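Local coordinates for protein ORF10 (PDB 6RIW) that probably carries out carbon-chain-extending condensations in polyunsaturated fatty acid synthesis, this chain being the ketosynthase and chain length factor didomain of a longer synthase, at residues Q131-L136 with S698-T703; H165-L170 with Q706-V711; G287-N292 with V308-R313; S291-G296 with G442-L447. One frame throughout, in Å; residues are numbered along the deposited sequence.

Contact 1: residues Q131-L136 with S698-T703; sequences QLFMPL and SIENIT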
loop_
_atom_site.group_PDB
_atom_site.type_symbol
_atom_site.label_atom_id
_atom_site.label_comp_id
_atom_site.label_asym_id
_atom_site.label_seq_id
_atom_site.Cartn_x
_atom_site.Cartn_y
_atom_site.Cartn_z
ATOM N N GLN A 131 -16.936 7.495 -0.726
ATOM C CA GLN A 131 -18.189 7.775 -1.419
ATOM C C GLN A 131 -18.701 6.561 -2.179
ATOM O O GLN A 131 -19.911 6.442 -2.414
ATOM C CB GLN A 131 -18.018 8.946 -2.402
ATOM C CG GLN A 131 -17.692 10.292 -1.771
ATOM C CD GLN A 131 -18.947 11.077 -1.397
ATOM O OE1 GLN A 131 -20.069 10.603 -1.586
ATOM N NE2 GLN A 131 -18.755 12.283 -0.852
ATOM N N LEU A 132 -17.812 5.650 -2.556
ATOM C CA LEU A 132 -18.194 4.488 -3.348
ATOM C C LEU A 132 -18.747 3.340 -2.517
ATOM O O LEU A 132 -19.361 2.443 -3.094
ATOM C CB LEU A 132 -16.987 3.985 -4.162
ATOM C CG LEU A 132 -16.454 4.969 -5.217
ATOM C CD1 LEU A 132 -15.052 4.577 -5.690
ATOM C CD2 LEU A 132 -17.382 5.039 -6.398
ATOM N N PHE A 133 -18.563 3.340 -1.193
ATOM C CA PHE A 133 -18.922 2.165 -0.400
ATOM C C PHE A 133 -19.875 2.464 0.751
ATOM O O PHE A 133 -20.673 1.601 1.115
ATOM C CB PHE A 133 -17.653 1.491 0.123
ATOM C CG PHE A 133 -16.732 1.090 -0.985
ATOM C CD1 PHE A 133 -17.137 0.112 -1.900
ATOM C CD2 PHE A 133 -15.508 1.728 -1.167
ATOM C CE1 PHE A 133 -16.305 -0.234 -2.967
ATOM C CE2 PHE A 133 -14.664 1.384 -2.206
ATOM C CZ PHE A 133 -15.052 0.412 -3.120
ATOM N N MET A 134 -19.805 3.656 1.333
ATOM C CA MET A 134 -20.694 3.971 2.454
ATOM C C MET A 134 -22.168 3.681 2.172
ATOM O O MET A 134 -22.862 3.214 3.093
ATOM C CB MET A 134 -20.542 5.450 2.854
ATOM C CG MET A 134 -19.269 5.837 3.554
ATOM S SD MET A 134 -18.663 4.687 4.821
ATOM C CE MET A 134 -16.909 5.078 4.758
ATOM N N PRO A 135 -22.715 3.953 0.985
ATOM C CA PRO A 135 -24.152 3.709 0.794
ATOM C C PRO A 135 -24.540 2.247 0.936
ATOM O O PRO A 135 -25.697 1.974 1.250
ATOM C CB PRO A 135 -24.415 4.220 -0.629
ATOM C CG PRO A 135 -23.352 5.208 -0.880
ATOM C CD PRO A 135 -22.129 4.620 -0.198
ATOM N N LEU A 136 -23.619 1.302 0.709
ATOM C CA LEU A 136 -23.924 -0.106 0.977
ATOM C C LEU A 136 -24.371 -0.291 2.425
ATOM O O LEU A 136 -25.462 -0.802 2.691
ATOM C CB LEU A 136 -22.699 -0.983 0.718
ATOM C CG LEU A 136 -22.158 -1.066 -0.712
ATOM C CD1 LEU A 136 -20.730 -1.661 -0.715
ATOM C CD2 LEU A 136 -23.118 -1.914 -1.531
ATOM N N SER A 698 -15.575 -9.816 -1.199
ATOM C CA SER A 698 -16.357 -8.859 -0.406
ATOM C C SER A 698 -17.420 -8.175 -1.261
ATOM O O SER A 698 -17.293 -8.064 -2.479
ATOM C CB SER A 698 -15.447 -7.783 0.193
ATOM O OG SER A 698 -14.771 -7.105 -0.857
ATOM N N ILE A 699 -18.470 -7.662 -0.603
ATOM C CA ILE A 699 -19.449 -6.919 -1.384
ATOM C C ILE A 699 -18.815 -5.657 -1.963
ATOM O O ILE A 699 -19.189 -5.203 -3.056
ATOM C CB ILE A 699 -20.705 -6.597 -0.551
ATOM C CG1 ILE A 699 -21.825 -6.100 -1.479
ATOM C CG2 ILE A 699 -20.372 -5.605 0.614
ATOM C CD1 ILE A 699 -23.210 -5.944 -0.798
ATOM N N GLU A 700 -17.836 -5.089 -1.265
ATOM C CA GLU A 700 -17.173 -3.892 -1.782
ATOM C C GLU A 700 -16.428 -4.199 -3.072
ATOM O O GLU A 700 -16.464 -3.406 -4.025
ATOM C CB GLU A 700 -16.207 -3.333 -0.742
ATOM C CG GLU A 700 -16.893 -2.769 0.495
ATOM C CD GLU A 700 -17.095 -3.782 1.623
ATOM O OE1 GLU A 700 -17.059 -5.019 1.369
ATOM O OE2 GLU A 700 -17.307 -3.338 2.773
ATOM N N ASN A 701 -15.737 -5.341 -3.124
ATOM C CA ASN A 701 -15.042 -5.659 -4.366
ATOM C C ASN A 701 -16.008 -5.992 -5.487
ATOM O O ASN A 701 -15.765 -5.621 -6.635
ATOM C CB ASN A 701 -14.052 -6.803 -4.206
ATOM C CG ASN A 701 -13.202 -6.968 -5.458
ATOM O OD1 ASN A 701 -12.462 -6.047 -5.827
ATOM N ND2 ASN A 701 -13.330 -8.103 -6.136
ATOM N N ILE A 702 -17.101 -6.700 -5.197
ATOM C CA ILE A 702 -18.051 -6.983 -6.270
ATOM C C ILE A 702 -18.625 -5.672 -6.820
ATOM O O ILE A 702 -18.702 -5.463 -8.046
ATOM C CB ILE A 702 -19.161 -7.943 -5.788
ATOM C CG1 ILE A 702 -18.794 -9.411 -6.032
ATOM C CG2 ILE A 702 -20.433 -7.735 -6.660
ATOM C CD1 ILE A 702 -17.503 -9.867 -5.396
ATOM N N THR A 703 -19.000 -4.763 -5.922
ATOM C CA THR A 703 -19.453 -3.420 -6.297
ATOM C C THR A 703 -18.436 -2.697 -7.176
ATOM O O THR A 703 -18.781 -2.145 -8.230
ATOM C CB THR A 703 -19.697 -2.599 -5.022
ATOM O OG1 THR A 703 -20.723 -3.217 -4.248
ATOM C CG2 THR A 703 -20.123 -1.169 -5.364
#
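Phe-133 rests the CD1–CE1 side of its ring on the aliphatic part of Glu-700: CD1 is 3.8 Å from Glu-700 CB, and Phe-133 CE1 comes to 3.3 Å from Glu-700 O, obliquely to the ring. The methylenes of Glu-700 suit this apolar task; the chain turns about its CB-CG bond (chi2 91°), so that CB and CG face the ring while the carboxylate is carried to Tyr-137 and Gln-590, both hydrogen-bonded to OE2. An alanine in place of Phe-133 would probably open a gap over the Glu-700 methylenes, leaving them without their packing partner. Leu-136 continues the apolar seam, its CD2 lying 4.1 Å from Ile-699 CD1 and 3.8 Å from Thr-703 OG1. A threonine is tolerable beside leucine methyls because its OG1 donates to Ile-699 O (2.8 Å), meeting that oxygen from the face opposite to Thr-703 N. Ser-698 N-caps this second helix, its OG accepting from Asn-701 N at 3.0 Å. Segments 131-136 and 699-703 cross at 124°, the first on helix 129-148 of the ketosynthase half, the second on helix 699-706 of the chain length factor half, with Val-515 of helix 513-519 against Leu-136 and His-589 of helix 589-595 against the Phe-133 ring.

Contact 2: residues H165-L170 with Q706-V711; sequences HADNAL and QHYGPV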
loop_
_atom_site.group_PDB
_atom_site.type_symbol
_atom_site.label_atom_id
_atom_site.label_comp_id
_atom_site.label_asym_id
_atom_site.label_seq_id
_atom_site.Cartn_x
_atom_site.Cartn_y
_atom_site.Cartn_z
ATOM N N HIS A 165 -15.890 8.786 -9.476
ATOM C CA HIS A 165 -15.394 7.809 -10.443
ATOM C C HIS A 165 -14.834 6.587 -9.722
ATOM O O HIS A 165 -14.059 6.711 -8.764
ATOM C CB HIS A 165 -14.298 8.442 -11.309
ATOM C CG HIS A 165 -13.968 7.679 -12.564
ATOM N ND1 HIS A 165 -13.225 6.516 -12.557
ATOM C CD2 HIS A 165 -14.232 7.950 -13.869
ATOM C CE1 HIS A 165 -13.071 6.083 -13.799
ATOM N NE2 HIS A 165 -13.665 6.940 -14.617
ATOM N N ALA A 166 -15.200 5.406 -10.225
ATOM C CA ALA A 166 -14.773 4.134 -9.630
ATOM C C ALA A 166 -13.264 4.020 -9.443
ATOM O O ALA A 166 -12.807 3.323 -8.523
ATOM C CB ALA A 166 -15.259 2.975 -10.506
ATOM N N ASP A 167 -12.465 4.656 -10.303
ATOM C CA ASP A 167 -11.008 4.545 -10.155
ATOM C C ASP A 167 -10.527 5.092 -8.808
ATOM O O ASP A 167 -9.412 4.783 -8.382
ATOM C CB ASP A 167 -10.286 5.285 -11.300
ATOM C CG ASP A 167 -10.272 4.505 -12.633
ATOM O OD1 ASP A 167 -10.659 3.310 -12.676
ATOM O OD2 ASP A 167 -9.865 5.108 -13.660
ATOM N N ASN A 168 -11.330 5.923 -8.135
ATOM C CA ASN A 168 -10.992 6.382 -6.798
ATOM C C ASN A 168 -10.972 5.260 -5.754
ATOM O O ASN A 168 -10.465 5.471 -4.651
ATOM C CB ASN A 168 -11.973 7.477 -6.386
ATOM C CG ASN A 168 -11.687 8.789 -7.104
ATOM O OD1 ASN A 168 -10.605 9.355 -6.946
ATOM N ND2 ASN A 168 -12.630 9.252 -7.926
ATOM N N ALA A 169 -11.465 4.075 -6.068
ATOM C CA ALA A 169 -11.325 2.980 -5.111
ATOM C C ALA A 169 -10.024 2.195 -5.286
ATOM O O ALA A 169 -9.726 1.314 -4.460
ATOM C CB ALA A 169 -12.515 2.023 -5.238
ATOM N N LEU A 170 -9.257 2.477 -6.341
ATOM C CA LEU A 170 -7.991 1.789 -6.597
ATOM C C LEU A 170 -6.891 2.559 -5.870
ATOM O O LEU A 170 -6.083 3.289 -6.455
ATOM C CB LEU A 170 -7.720 1.678 -8.099
ATOM C CG LEU A 170 -8.851 1.053 -8.955
ATOM C CD1 LEU A 170 -8.500 1.102 -10.422
ATOM C CD2 LEU A 170 -9.104 -0.391 -8.522
ATOM N N GLN A 706 -17.793 -4.492 -10.748
ATOM C CA GLN A 706 -18.927 -4.314 -11.658
ATOM C C GLN A 706 -18.828 -3.027 -12.467
ATOM O O GLN A 706 -19.424 -2.940 -13.548
ATOM C CB GLN A 706 -20.247 -4.303 -10.878
ATOM C CG GLN A 706 -20.812 -5.685 -10.612
ATOM C CD GLN A 706 -22.310 -5.626 -10.424
ATOM O OE1 GLN A 706 -23.040 -6.363 -11.073
ATOM N NE2 GLN A 706 -22.786 -4.701 -9.560
ATOM N N HIS A 707 -18.139 -2.001 -11.949
ATOM C CA HIS A 707 -17.953 -0.767 -12.709
ATOM C C HIS A 707 -17.098 -0.962 -13.954
ATOM O O HIS A 707 -17.172 -0.131 -14.858
ATOM C CB HIS A 707 -17.313 0.345 -11.853
ATOM C CG HIS A 707 -18.131 0.746 -10.667
ATOM N ND1 HIS A 707 -19.460 1.089 -10.767
ATOM C CD2 HIS A 707 -17.814 0.843 -9.349
ATOM C CE1 HIS A 707 -19.929 1.389 -9.567
ATOM N NE2 HIS A 707 -18.957 1.236 -8.685
ATOM N N TYR A 708 -16.337 -2.065 -14.047
ATOM C CA TYR A 708 -15.454 -2.318 -15.182
ATOM C C TYR A 708 -15.976 -3.367 -16.149
ATOM O O TYR A 708 -15.527 -3.400 -17.304
ATOM C CB TYR A 708 -14.059 -2.729 -14.677
ATOM C CG TYR A 708 -13.480 -1.631 -13.813
ATOM C CD1 TYR A 708 -12.963 -0.468 -14.383
ATOM C CD2 TYR A 708 -13.494 -1.738 -12.428
ATOM C CE1 TYR A 708 -12.443 0.578 -13.572
ATOM C CE2 TYR A 708 -12.977 -0.720 -11.618
ATOM C CZ TYR A 708 -12.462 0.432 -12.194
ATOM O OH TYR A 708 -11.955 1.408 -11.356
ATOM N N GLY A 709 -16.914 -4.193 -15.719
ATOM C CA GLY A 709 -17.533 -5.165 -16.590
ATOM C C GLY A 709 -18.450 -6.087 -15.809
ATOM O O GLY A 709 -18.342 -6.200 -14.584
ATOM N N PRO A 710 -19.343 -6.798 -16.508
ATOM C CA PRO A 710 -20.344 -7.628 -15.820
ATOM C C PRO A 710 -19.751 -8.883 -15.190
ATOM O O PRO A 710 -18.921 -9.573 -15.794
ATOM C CB PRO A 710 -21.334 -8.000 -16.943
ATOM C CG PRO A 710 -20.544 -7.839 -18.214
ATOM C CD PRO A 710 -19.532 -6.756 -17.960
ATOM N N VAL A 711 -20.221 -9.184 -13.962
ATOM C CA VAL A 711 -19.847 -10.383 -13.219
ATOM C C VAL A 711 -20.685 -11.558 -13.706
ATOM O O VAL A 711 -21.793 -11.386 -14.230
ATOM C CB VAL A 711 -20.024 -10.149 -11.703
ATOM C CG1 VAL A 711 -21.504 -10.049 -11.305
ATOM C CG2 VAL A 711 -19.306 -11.229 -10.870
#
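Tyr-708 reaches Asp-167 where the two thiolase-fold halves of the didomain meet, a 3-10 turn at 166-169 in the ketosynthase facing a loop of the chain length factor. Its OH donates to Asp-167 OD1 at 2.7 Å, and OD1 accepts with its anti lone pair, the one away from the other carboxylate oxygen. Ring and carboxylate lie nearly coplanar, 14° apart, with OD1 at the edge of the ring. Tyrosine fits because a long, rigid side chain delivers a donor across the interface; with CG anti to the carbonyl carbon, beside the backbone N (chi1 -59°), it sends its OH to Asp-167. Ala-166 CB lies 4.1 Å from Tyr-708 CZ and Leu-170 CD1 3.6 Å from Tyr-708 OH, so apolar groups border the hydroxyl end of the ring. Ala-166 CB is also 3.5 Å from His-707 CD2, a closeness that suits a residue with a single side-chain carbon.

Further out, Asp-167 OD1 makes a salt bridge with Arg-873 and OD2 is bonded to Tyr-82; the arginine would probably favour the charged carboxylate. Gln-956 spans the two segments, its OE1 bonded to Ala-166 N and its backbone N to His-707 ND1. The turn is steadied from its start: Asp-167 N lies close to the ring plane of His-165, at its edge, and donates to His-165 ND1 at 3.0 Å, with an N-H...N angle of 167°.

Contact 3: residues G287-N292 with V308-R313; sequences GGALSN and VLVYER
Arg-313 NH1 donates to Leu-290 O at 3.2 Å, with an N-H...O angle of 147°. The oxygen sits at the guanidinium edge, and the bond arrives in the carbonyl plane on a lone pair. An arginine is long enough for this: extended from CG to NE, it runs beside the strand and also bonds through NH2 to Ser-656, a residue of the chain length factor half. Leu-309 of the same helix lays CD2 over the centre of one guanidinium face, 3.6 Å above it, which would restrain the group from tilting.

On the strand the side chains facing the helix, Ala-289 and Ser-291, are small, in keeping with segment axes 6.9 Å apart. Ala-289 CB touches Arg-313 CB at 3.4 Å, a tight carbon-carbon contact that suits a side chain as short as alanine's. Val-310 has CG2 anti to its backbone N, with chi1 82° for CG1, and this brings CG2 to 3.3 Å from Ala-289 O. Ser-291 sets OG 3.5 Å from Val-310 CB; its polar need is met by Gly-306 O, so a hydroxyl can lie against the valine.

Segments 287-292 and 308-313 run roughly antiparallel, at 149°, in the C-terminal part of the ketosynthase. Helix 304-318 lies against strands 283-292, 443-450 and 432-439, the helix-on-sheet layering typical of the thiolase fold.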
loop_
_atom_site.group_PDB
_atom_site.type_symbol
_atom_site.label_atom_id
_atom_site.label_comp_id
_atom_site.label_asym_id
_atom_site.label_seq_id
_atom_site.Cartn_x
_atom_site.Cartn_y
_atom_site.Cartn_z
ATOM N N GLY A 287 24.853 6.077 -0.906
ATOM C CA GLY A 287 24.490 4.710 -0.608
ATOM C C GLY A 287 23.351 4.697 0.387
ATOM O O GLY A 287 22.807 5.742 0.752
ATOM N N GLY A 288 23.002 3.496 0.818
ATOM C CA GLY A 288 21.985 3.368 1.840
ATOM C C GLY A 288 21.569 1.921 1.954
ATOM O O GLY A 288 22.085 1.048 1.253
ATOM N N ALA A 289 20.612 1.688 2.848
ATOM C CA ALA A 289 20.228 0.321 3.143
ATOM C C ALA A 289 18.840 0.280 3.748
ATOM O O ALA A 289 18.330 1.264 4.294
ATOM C CB ALA A 289 21.206 -0.356 4.104
ATOM N N LEU A 290 18.258 -0.905 3.671
ATOM C CA LEU A 290 16.997 -1.221 4.315
ATOM C C LEU A 290 17.222 -2.356 5.306
ATOM O O LEU A 290 18.183 -3.127 5.203
ATOM C CB LEU A 290 15.950 -1.626 3.275
ATOM C CG LEU A 290 15.993 -0.789 2.002
ATOM C CD1 LEU A 290 15.221 -1.493 0.869
ATOM C CD2 LEU A 290 15.458 0.632 2.265
ATOM N N SER A 291 16.337 -2.446 6.283
ATOM C CA SER A 291 16.363 -3.570 7.207
ATOM C C SER A 291 15.020 -3.650 7.905
ATOM O O SER A 291 14.264 -2.675 7.956
ATOM C CB SER A 291 17.495 -3.431 8.229
ATOM O OG SER A 291 17.083 -2.617 9.328
ATOM N N ASN A 292 14.736 -4.826 8.446
ATOM C CA ASN A 292 13.623 -5.002 9.360
ATOM C C ASN A 292 14.143 -5.330 10.751
ATOM O O ASN A 292 15.178 -5.982 10.894
ATOM C CB ASN A 292 12.687 -6.100 8.894
ATOM C CG ASN A 292 11.379 -6.010 9.570
ATOM O OD1 ASN A 292 11.146 -6.668 10.584
ATOM N ND2 ASN A 292 10.516 -5.139 9.061
ATOM N N VAL A 308 20.531 -0.002 14.537
ATOM C CA VAL A 308 21.980 -0.116 14.390
ATOM C C VAL A 308 22.319 -0.912 13.131
ATOM O O VAL A 308 23.205 -0.532 12.360
ATOM C CB VAL A 308 22.596 -0.752 15.657
ATOM C CG1 VAL A 308 24.078 -1.096 15.429
ATOM C CG2 VAL A 308 22.426 0.185 16.860
ATOM N N LEU A 309 21.578 -1.997 12.871
ATOM C CA LEU A 309 21.873 -2.807 11.692
ATOM C C LEU A 309 21.747 -1.998 10.403
ATOM O O LEU A 309 22.598 -2.105 9.516
ATOM C CB LEU A 309 20.964 -4.033 11.651
ATOM C CG LEU A 309 21.108 -4.937 10.421
ATOM C CD1 LEU A 309 22.510 -5.595 10.319
ATOM C CD2 LEU A 309 20.005 -5.994 10.409
ATOM N N VAL A 310 20.691 -1.188 10.265
ATOM C CA VAL A 310 20.557 -0.448 9.009
ATOM C C VAL A 310 21.675 0.589 8.863
ATOM O O VAL A 310 22.131 0.860 7.744
ATOM C CB VAL A 310 19.152 0.183 8.870
ATOM C CG1 VAL A 310 19.038 1.505 9.621
ATOM C CG2 VAL A 310 18.823 0.390 7.401
ATOM N N TYR A 311 22.155 1.164 9.974
ATOM C CA TYR A 311 23.313 2.055 9.900
ATOM C C TYR A 311 24.531 1.313 9.366
ATOM O O TYR A 311 25.234 1.809 8.483
ATOM C CB TYR A 311 23.660 2.637 11.274
ATOM C CG TYR A 311 22.624 3.503 11.928
ATOM C CD1 TYR A 311 21.828 4.372 11.195
ATOM C CD2 TYR A 311 22.461 3.461 13.299
ATOM C CE1 TYR A 311 20.880 5.172 11.826
ATOM C CE2 TYR A 311 21.547 4.247 13.934
ATOM C CZ TYR A 311 20.754 5.103 13.204
ATOM O OH TYR A 311 19.824 5.857 13.874
ATOM N N GLU A 312 24.819 0.140 9.934
ATOM C CA GLU A 312 25.967 -0.639 9.489
ATOM C C GLU A 312 25.866 -0.937 8.003
ATOM O O GLU A 312 26.811 -0.691 7.245
ATOM C CB GLU A 312 26.070 -1.935 10.293
ATOM C CG GLU A 312 26.384 -1.702 11.758
ATOM C CD GLU A 312 26.148 -2.925 12.618
ATOM O OE1 GLU A 312 25.535 -3.895 12.125
ATOM O OE2 GLU A 312 26.580 -2.917 13.796
ATOM N N ARG A 313 24.691 -1.409 7.559
ATOM C CA ARG A 313 24.503 -1.760 6.154
ATOM C C ARG A 313 24.605 -0.543 5.251
ATOM O O ARG A 313 25.092 -0.659 4.125
ATOM C CB ARG A 313 23.142 -2.455 5.957
ATOM C CG ARG A 313 23.044 -3.840 6.556
ATOM C CD ARG A 313 21.659 -4.442 6.280
ATOM N NE ARG A 313 21.551 -5.842 6.669
ATOM C CZ ARG A 313 20.387 -6.480 6.783
ATOM N NH1 ARG A 313 19.252 -5.826 6.531
ATOM N NH2 ARG A 313 20.351 -7.754 7.144
#

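Contact 4: residues S291-G296 with G442-L447; sequences SNDGKG and GSNAHL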
loop_
_atom_site.group_PDB
_atom_site.type_symbol
_atom_site.label_atom_id
_atom_site.label_comp_id
_atom_site.label_asym_id
_atom_site.label_seq_id
_atom_site.Cartn_x
_atom_site.Cartn_y
_atom_site.Cartn_z
ATOM N N SER A 291 16.337 -2.446 6.283
ATOM C CA SER A 291 16.363 -3.570 7.207
ATOM C C SER A 291 15.020 -3.650 7.905
ATOM O O SER A 291 14.264 -2.675 7.956
ATOM C CB SER A 291 17.495 -3.431 8.229
ATOM O OG SER A 291 17.083 -2.617 9.328
ATOM N N ASN A 292 14.736 -4.826 8.446
ATOM C CA ASN A 292 13.623 -5.002 9.360
ATOM C C ASN A 292 14.143 -5.330 10.751
ATOM O O ASN A 292 15.178 -5.982 10.894
ATOM C CB ASN A 292 12.687 -6.100 8.894
ATOM C CG ASN A 292 11.379 -6.010 9.570
ATOM O OD1 ASN A 292 11.146 -6.668 10.584
ATOM N ND2 ASN A 292 10.516 -5.139 9.061
ATOM N N ASP A 293 13.404 -4.865 11.772
ATOM C CA ASP A 293 13.758 -5.116 13.167
ATOM C C ASP A 293 13.697 -6.591 13.530
ATOM O O ASP A 293 14.300 -6.999 14.529
ATOM C CB ASP A 293 12.821 -4.354 14.105
ATOM C CG ASP A 293 13.170 -2.871 14.228
ATOM O OD1 ASP A 293 14.199 -2.431 13.668
ATOM O OD2 ASP A 293 12.399 -2.143 14.902
ATOM N N GLY A 294 12.972 -7.400 12.765
ATOM C CA GLY A 294 12.832 -8.794 13.161
ATOM C C GLY A 294 12.094 -8.933 14.481
ATOM O O GLY A 294 11.161 -8.182 14.790
ATOM N N LYS A 295 12.543 -9.898 15.287
ATOM C CA LYS A 295 11.844 -10.308 16.495
ATOM C C LYS A 295 12.218 -9.424 17.681
ATOM O O LYS A 295 13.358 -8.980 17.808
ATOM C CB LYS A 295 12.191 -11.766 16.812
ATOM C CG LYS A 295 11.360 -12.410 17.897
ATOM C CD LYS A 295 11.447 -13.940 17.785
ATOM C CE LYS A 295 10.074 -14.574 17.919
ATOM N NZ LYS A 295 9.008 -13.746 17.242
ATOM N N GLY A 296 11.242 -9.173 18.554
ATOM C CA GLY A 296 11.548 -8.597 19.852
ATOM C C GLY A 296 10.566 -7.577 20.395
ATOM O O GLY A 296 10.447 -7.414 21.617
ATOM N N GLY A 442 8.644 -2.250 12.271
ATOM C CA GLY A 442 10.079 -2.465 12.268
ATOM C C GLY A 442 10.795 -2.170 10.963
ATOM O O GLY A 442 11.870 -2.727 10.727
ATOM N N SER A 443 10.243 -1.318 10.098
ATOM C CA SER A 443 10.814 -1.121 8.768
ATOM C C SER A 443 11.721 0.098 8.764
ATOM O O SER A 443 11.251 1.227 8.935
ATOM C CB SER A 443 9.710 -0.984 7.721
ATOM O OG SER A 443 8.981 -2.197 7.688
ATOM N N ASN A 444 13.012 -0.135 8.541
ATOM C CA ASN A 444 14.046 0.873 8.683
ATOM C C ASN A 444 14.706 1.175 7.351
ATOM O O ASN A 444 14.869 0.286 6.505
ATOM C CB ASN A 444 15.101 0.399 9.676
ATOM C CG ASN A 444 14.488 -0.016 10.987
ATOM O OD1 ASN A 444 13.725 0.744 11.584
ATOM N ND2 ASN A 444 14.796 -1.229 11.442
ATOM N N ALA A 445 15.092 2.442 7.174
ATOM C CA ALA A 445 15.944 2.837 6.062
ATOM C C ALA A 445 16.872 3.954 6.516
ATOM O O ALA A 445 16.504 4.791 7.340
ATOM C CB ALA A 445 15.143 3.307 4.834
ATOM N N HIS A 446 18.075 3.966 5.954
ATOM C CA HIS A 446 19.024 5.052 6.161
ATOM C C HIS A 446 19.702 5.336 4.831
ATOM O O HIS A 446 20.140 4.406 4.146
ATOM C CB HIS A 446 20.052 4.668 7.232
ATOM C CG HIS A 446 20.970 5.790 7.621
ATOM N ND1 HIS A 446 20.588 6.800 8.486
ATOM C CD2 HIS A 446 22.260 6.047 7.282
ATOM C CE1 HIS A 446 21.606 7.632 8.658
ATOM N NE2 HIS A 446 22.633 7.194 7.945
ATOM N N LEU A 447 19.739 6.604 4.433
ATOM C CA LEU A 447 20.383 7.005 3.195
ATOM C C LEU A 447 21.558 7.912 3.526
ATOM O O LEU A 447 21.467 8.740 4.437
ATOM C CB LEU A 447 19.413 7.732 2.267
ATOM C CG LEU A 447 18.240 6.905 1.743
ATOM C CD1 LEU A 447 17.314 7.791 0.919
ATOM C CD2 LEU A 447 18.760 5.714 0.929
HETATM O O HOH W 1 11.156 -3.636 6.370
HETATM O O HOH W 2 12.838 0.662 14.059
#
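Asn-444 and Asp-293 both hold CG beside their backbone N and anti to the carbonyl carbon (chi1 -53° and -78°); these torsions turn the side chains to each other, and they cross at about a right angle. Asn-444 ND2 donates to Asp-293 OD1 at 2.6 Å, in the amide plane but 42° above the carboxylate plane. A water donates to both Asp-293 OD2 and Asn-444 OD1. The backbone adds to this: Gly-442 O accepts from Asp-293 N at 2.8 Å. Gly-442 has positive phi and starts a G1 beta bulge, and a CB there would strike Asp-293 CB. Strands 283-292 and 443-450 are antiparallel neighbours in the ketosynthase half: Ser-291 and Asn-444 form a hydrogen-bonded pair (N to O 3.1 and 2.9 Å), Asn-292 and Ser-443 a non-hydrogen-bonded one. Asn-292 OD1 takes Gly-294 N at 2.9 Å, an Asx turn, while its ND2 is bonded to Gly-441 O and to a second water shared with Ser-443 OG. A leucine at Asn-292 would probably leave Gly-294 N and Gly-441 O without their mates and the turn freer to move. The polar side chains thus bond to one another, to backbone groups and to two waters where strand 283-292 ends, Asp-293 gaining a further donor in Asn-303 N.

In the fold
From the N terminus, residues 131-136 open contact 1 and residues 165-170 open contact 2, and neither finds its partner until the chain has passed into the chain length factor. Contact 1 closes at 698-703 and contact 2 at 706-711, so the two very long loops cross; they also touch, through Leu-132 and Phe-133 against Ala-169. Both bind one half of the didomain to the other. Contacts 3 and 4 lie within these loops and inside the ketosynthase. Starting from the same strand, contact 3 closes quickly on helix 304-318, and contact 4 only at strand 443-450. Contacts 3 and 4 sit on the other side of the chain's centre from contacts 1 and 2, with centres of contacts 1 and 3 about 41 Å apart.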